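Local coordinates for protein putative TIM-barrel metal-dependent hydrolase (Mycobacterium avium subsp. paratuberculosis S397, PDB 4DZI) that is probably a metal-dependent hydrolase of the amidohydrolase superfamily, with a TIM-barrel fold that binds two cadmium ions in the crystal, at residues S274-G279 against K304-A309. Numbering follows the deposited sequence.
Sequences SMIVHG and KRLKKA. With SO4 (sulfate ion), chain J.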
loop_
_atom_site.group_PDB
_atom_site.type_symbol
_atom_site.label_atom_id
_atom_site.label_comp_id
_atom_site.label_asym_id
_atom_site.label_seq_id
_atom_site.Cartn_x
_atom_site.Cartn_y
_atom_site.Cartn_z
ATOM N N SER C 274 8.603 -8.381 -3.652
ATOM C CA SER C 274 9.573 -9.201 -2.959
ATOM C C SER C 274 10.213 -10.201 -3.903
ATOM O O SER C 274 11.438 -10.347 -3.932
ATOM C CB SER C 274 8.880 -9.905 -1.793
ATOM O OG SER C 274 9.746 -10.856 -1.205
ATOM N N MET C 275 9.380 -10.917 -4.667
ATOM C CA MET C 275 9.892 -11.903 -5.617
ATOM C C MET C 275 10.827 -11.277 -6.633
ATOM O O MET C 275 11.925 -11.807 -6.904
ATOM C CB MET C 275 8.732 -12.587 -6.362
ATOM C CG MET C 275 7.885 -13.456 -5.438
ATOM S SD MET C 275 8.622 -15.039 -4.965
ATOM C CE MET C 275 8.587 -15.904 -6.524
ATOM N N ILE C 276 10.381 -10.180 -7.229
ATOM C CA ILE C 276 11.120 -9.591 -8.332
ATOM C C ILE C 276 12.356 -8.857 -7.858
ATOM O O ILE C 276 13.470 -9.129 -8.352
ATOM C CB ILE C 276 10.265 -8.645 -9.188
ATOM C CG1 ILE C 276 9.147 -9.442 -9.886
ATOM C CG2 ILE C 276 11.124 -7.976 -10.260
ATOM C CD1 ILE C 276 8.026 -8.600 -10.459
ATOM N N VAL C 277 12.169 -7.917 -6.930
ATOM C CA VAL C 277 13.292 -7.055 -6.488
ATOM C C VAL C 277 14.418 -7.863 -5.869
ATOM O O VAL C 277 15.596 -7.565 -6.091
ATOM C CB VAL C 277 12.793 -5.957 -5.514
ATOM C CG1 VAL C 277 13.966 -5.234 -4.857
ATOM C CG2 VAL C 277 11.882 -4.989 -6.254
ATOM N N HIS C 278 14.074 -8.902 -5.135
ATOM C CA HIS C 278 15.075 -9.710 -4.498
ATOM C C HIS C 278 15.590 -10.834 -5.379
ATOM O O HIS C 278 16.214 -11.721 -4.918
ATOM C CB HIS C 278 14.651 -10.200 -3.120
ATOM C CG HIS C 278 14.710 -9.146 -2.058
ATOM N ND1 HIS C 278 14.042 -9.257 -0.868
ATOM C CD2 HIS C 278 15.361 -7.963 -2.007
ATOM C CE1 HIS C 278 14.287 -8.201 -0.125
ATOM N NE2 HIS C 278 15.077 -7.394 -0.794
ATOM N N GLY C 279 15.295 -10.743 -6.655
ATOM C CA GLY C 279 15.970 -11.565 -7.667
ATOM C C GLY C 279 15.542 -13.019 -7.783
ATOM O O GLY C 279 16.311 -13.862 -8.219
ATOM N N LYS C 304 5.446 0.921 -12.236
ATOM C CA LYS C 304 5.989 2.273 -11.985
ATOM C C LYS C 304 7.091 2.219 -10.950
ATOM O O LYS C 304 8.179 2.770 -11.136
ATOM C CB LYS C 304 4.896 3.224 -11.504
ATOM C CG LYS C 304 5.400 4.647 -11.286
ATOM C CD LYS C 304 4.245 5.643 -11.334
ATOM C CE LYS C 304 4.715 7.080 -11.150
ATOM N NZ LYS C 304 4.757 7.449 -9.706
ATOM N N ARG C 305 6.817 1.540 -9.845
ATOM C CA ARG C 305 7.795 1.461 -8.748
ATOM C C ARG C 305 9.011 0.617 -9.107
ATOM O O ARG C 305 10.128 0.915 -8.669
ATOM C CB ARG C 305 7.092 0.915 -7.505
ATOM C CG ARG C 305 6.037 1.877 -6.968
ATOM C CD ARG C 305 5.116 1.205 -5.942
ATOM N NE ARG C 305 4.194 2.199 -5.365
ATOM C CZ ARG C 305 3.056 1.902 -4.742
ATOM N NH1 ARG C 305 2.298 2.864 -4.224
ATOM N NH2 ARG C 305 2.648 0.633 -4.650
ATOM N N LEU C 306 8.831 -0.460 -9.885
ATOM C CA LEU C 306 9.991 -1.267 -10.280
ATOM C C LEU C 306 10.907 -0.447 -11.187
ATOM O O LEU C 306 12.121 -0.524 -11.047
ATOM C CB LEU C 306 9.555 -2.544 -11.022
ATOM C CG LEU C 306 8.921 -3.560 -10.085
ATOM C CD1 LEU C 306 8.333 -4.675 -10.942
ATOM C CD2 LEU C 306 9.951 -4.102 -9.091
ATOM N N LYS C 307 10.296 0.325 -12.086
ATOM C CA LYS C 307 11.067 1.140 -13.032
ATOM C C LYS C 307 11.903 2.168 -12.260
ATOM O O LYS C 307 13.060 2.439 -12.601
ATOM C CB LYS C 307 10.139 1.885 -13.987
ATOM C CG LYS C 307 9.598 1.098 -15.160
ATOM C CD LYS C 307 8.904 2.070 -16.116
ATOM C CE LYS C 307 8.033 1.367 -17.148
ATOM N NZ LYS C 307 8.790 0.364 -17.950
ATOM N N LYS C 308 11.300 2.766 -11.240
ATOM C CA LYS C 308 12.006 3.737 -10.386
ATOM C C LYS C 308 13.125 3.064 -9.598
ATOM O O LYS C 308 14.249 3.550 -9.551
ATOM C CB LYS C 308 10.993 4.417 -9.457
ATOM C CG LYS C 308 11.586 5.246 -8.315
ATOM C CD LYS C 308 12.109 6.603 -8.742
ATOM C CE LYS C 308 12.625 7.374 -7.530
ATOM N NZ LYS C 308 11.614 7.493 -6.436
ATOM N N ALA C 309 12.845 1.923 -8.975
ATOM C CA ALA C 309 13.902 1.248 -8.233
ATOM C C ALA C 309 15.130 0.869 -9.129
ATOM O O ALA C 309 16.277 0.964 -8.677
ATOM C CB ALA C 309 13.350 0.024 -7.493
HETATM S S SO4 J . -0.675 0.942 -2.886
HETATM O O1 SO4 J . 0.522 1.569 -2.361
HETATM O O2 SO4 J . -1.205 1.497 -4.161
HETATM O O3 SO4 J . -0.149 -0.397 -3.278
HETATM O O4 SO4 J . -1.779 0.569 -2.020
#
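L306 spreads its two methyl branches over neighbouring residues of the facing helix: CD2 meets CG2 of V277 at 3.5 Å, while CD1 reaches CD1 of I276 at 4.0 Å. The isoleucine and leucine side chains run at about a right angle to one another, touching through their terminal methyls. For V277 it is the branch anti to its carbonyl carbon that does the touching, CG1 being held anti to the backbone N (chi1 170°). The contact is wholly apolar and buried, with no hydrogen bond between the two segments. F317 covers V277 and A309 together, and P321, Q324 and L325 of helix 321-328 pack on I276.

Helix 266-277 precedes strand 289-292 of the parallel barrel sheet in the chain and helix 298-312 follows it, so L306 packs together two helices separated in sequence by that strand of the TIM barrel. Helix 266-277 finishes in a Schellman motif: G279, the C-prime residue with positive phi, donates its N-H to O of I276 (N to O 3.0 Å), and V280 N returns to O of M275.

Polar interactions belong to another face of helix 298-312. The extended R305 side chain presents the edge of its guanidinium to a sulfate, probably from the crystallisation liquor. NH1 bonds to sulfate O1 at 2.9 Å, and NH2 reaches O3 at 3.3 Å in a nearly straight bond (171°). R301 and R266 also bind this anion, as do R266 and R305 of the second subunit. At the dimer interface D264 and D265 of the second subunit form salt bridges with R305 of this chain, D264 OD2 to NE and D265 OD1 to NH1.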